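Local structure of metazoan TIR-STING fusion (6WT6) at residues Ala33-Cys38 with Ser44-Ile49. The protein joins a TIR domain to a STING ligand-binding domain in one oyster polypeptide, consistent with a part in innate immune signalling. Numbering follows the deposited sequence.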
loop_
_atom_site.group_PDB
_atom_site.type_symbol
_atom_site.label_atom_id
_atom_site.label_comp_id
_atom_site.label_asym_id
_atom_site.label_seq_id
_atom_site.Cartn_x
_atom_site.Cartn_y
_atom_site.Cartn_z
ATOM N N ALA A 33 25.271 -11.049 2.777
ATOM C CA ALA A 33 25.133 -9.800 2.045
ATOM C C ALA A 33 24.942 -10.073 0.560
ATOM O O ALA A 33 25.607 -10.939 -0.014
ATOM C CB ALA A 33 26.349 -8.892 2.256
ATOM N N PHE A 34 24.022 -9.332 -0.048
ATOM C CA PHE A 34 23.892 -9.271 -1.495
ATOM C C PHE A 34 24.558 -7.993 -1.978
ATOM O O PHE A 34 24.243 -6.902 -1.493
ATOM C CB PHE A 34 22.428 -9.300 -1.935
ATOM C CG PHE A 34 22.230 -9.056 -3.409
ATOM C CD1 PHE A 34 22.527 -10.045 -4.335
ATOM C CD2 PHE A 34 21.739 -7.844 -3.869
ATOM C CE1 PHE A 34 22.344 -9.826 -5.692
ATOM C CE2 PHE A 34 21.553 -7.621 -5.226
ATOM C CZ PHE A 34 21.856 -8.614 -6.137
ATOM N N ILE A 35 25.484 -8.134 -2.918
ATOM C CA ILE A 35 26.195 -6.999 -3.491
ATOM C C ILE A 35 25.453 -6.574 -4.754
ATOM O O ILE A 35 25.503 -7.260 -5.778
ATOM C CB ILE A 35 27.660 -7.347 -3.777
ATOM C CG1 ILE A 35 28.391 -7.622 -2.464
ATOM C CG2 ILE A 35 28.343 -6.229 -4.548
ATOM C CD1 ILE A 35 29.838 -7.995 -2.632
ATOM N N SER A 36 24.748 -5.448 -4.671
ATOM C CA SER A 36 24.017 -4.885 -5.797
ATOM C C SER A 36 24.904 -3.856 -6.488
ATOM O O SER A 36 25.288 -2.851 -5.880
ATOM C CB SER A 36 22.708 -4.247 -5.333
ATOM O OG SER A 36 21.936 -3.800 -6.432
ATOM N N TYR A 37 25.226 -4.108 -7.754
ATOM C CA TYR A 37 26.128 -3.248 -8.502
ATOM C C TYR A 37 25.635 -3.124 -9.935
ATOM O O TYR A 37 24.894 -3.973 -10.435
ATOM C CB TYR A 37 27.565 -3.786 -8.479
ATOM C CG TYR A 37 27.724 -5.144 -9.132
ATOM C CD1 TYR A 37 27.363 -6.309 -8.462
ATOM C CD2 TYR A 37 28.246 -5.264 -10.413
ATOM C CE1 TYR A 37 27.509 -7.550 -9.056
ATOM C CE2 TYR A 37 28.397 -6.497 -11.012
ATOM C CZ TYR A 37 28.027 -7.637 -10.333
ATOM O OH TYR A 37 28.180 -8.867 -10.931
ATOM N N CYS A 38 26.049 -2.039 -10.588
ATOM C CA CYS A 38 25.814 -1.875 -12.017
ATOM C C CYS A 38 26.893 -2.628 -12.785
ATOM O O CYS A 38 28.077 -2.294 -12.684
ATOM C CB CYS A 38 25.811 -0.398 -12.406
ATOM S SG CYS A 38 25.720 -0.120 -14.194
ATOM N N SER A 44 34.267 -4.230 -11.448
ATOM C CA SER A 44 35.564 -4.423 -10.805
ATOM C C SER A 44 35.505 -4.053 -9.328
ATOM O O SER A 44 36.004 -4.790 -8.469
ATOM C CB SER A 44 36.630 -3.602 -11.528
ATOM O OG SER A 44 37.851 -3.627 -10.814
ATOM N N HIS A 45 34.894 -2.907 -9.013
ATOM C CA HIS A 45 34.781 -2.480 -7.621
ATOM C C HIS A 45 33.977 -3.479 -6.799
ATOM O O HIS A 45 34.298 -3.739 -5.633
ATOM C CB HIS A 45 34.136 -1.095 -7.540
ATOM C CG HIS A 45 34.910 -0.021 -8.239
ATOM N ND1 HIS A 45 34.793 0.221 -9.590
ATOM C CD2 HIS A 45 35.810 0.876 -7.772
ATOM C CE1 HIS A 45 35.590 1.219 -9.928
ATOM N NE2 HIS A 45 36.219 1.635 -8.842
ATOM N N ALA A 46 32.924 -4.046 -7.389
ATOM C CA ALA A 46 32.086 -4.982 -6.650
ATOM C C ALA A 46 32.834 -6.275 -6.353
ATOM O O ALA A 46 32.656 -6.869 -5.283
ATOM C CB ALA A 46 30.801 -5.257 -7.428
ATOM N N ARG A 47 33.681 -6.725 -7.285
ATOM C CA ARG A 47 34.521 -7.889 -7.020
ATOM C C ARG A 47 35.496 -7.614 -5.882
ATOM O O ARG A 47 35.736 -8.484 -5.036
ATOM C CB ARG A 47 35.280 -8.295 -8.285
ATOM C CG ARG A 47 34.743 -9.542 -8.972
ATOM C CD ARG A 47 35.817 -10.619 -9.095
ATOM N NE ARG A 47 35.547 -11.771 -8.237
ATOM C CZ ARG A 47 34.862 -12.845 -8.623
ATOM N NH1 ARG A 47 34.376 -12.914 -9.856
ATOM N NH2 ARG A 47 34.661 -13.847 -7.778
ATOM N N THR A 48 36.068 -6.408 -5.846
ATOM C CA THR A 48 36.999 -6.058 -4.778
ATOM C C THR A 48 36.314 -6.117 -3.417
ATOM O O THR A 48 36.839 -6.717 -2.471
ATOM C CB THR A 48 37.587 -4.668 -5.030
ATOM O OG1 THR A 48 38.270 -4.659 -6.291
ATOM C CG2 THR A 48 38.565 -4.290 -3.924
ATOM N N ILE A 49 35.129 -5.508 -3.303
ATOM C CA ILE A 49 34.384 -5.564 -2.048
ATOM C C ILE A 49 33.992 -7.000 -1.724
ATOM O O ILE A 49 34.079 -7.437 -0.571
ATOM C CB ILE A 49 33.154 -4.637 -2.110
ATOM C CG1 ILE A 49 33.592 -3.170 -2.100
ATOM C CG2 ILE A 49 32.198 -4.923 -0.956
ATOM C CD1 ILE A 49 32.444 -2.183 -2.163
#
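A46 meets Y37 through its one methyl group, which sits over a face of the tyrosine ring, a worked case of a helix alanine packing its methyl on an aromatic face. Its CB lies 3.9 Å from the centroid of the Y37 ring, 26° off the normal, a CH-pi contact displaced toward the CG side of the ring: CB of A46 to CG of Y37 is 3.5 Å. With CG between the backbone N and the carbonyl carbon (chi1 63°), the tyrosine presents that face to the methyl, and the carbonyl O of I35 lies in plane at the ring's edge. At the phenol end the backbone N-H of E64 donates a hydrogen bond to OH of Y37, while F62 stacks on the ring; together the two restrain its tilt.

Two residues earlier in the chain, I35 also points toward the helix and offers both of its branches. Its CG2, anti to the backbone N, touches CB of A46 at 3.9 Å, and the extended CG1 arm carries CD1 to CG2 of I49, 4.2 Å away, one turn farther along the helix. No hydrogen bond crosses this buried, apolar interface. Backbone pairing of I35 with C61 ties the strand to its parallel neighbour, completing strand 31-36, helix 43-56 and strand 60-62 as the opening beta-alpha-beta crossover of the TIR domain's parallel sheet.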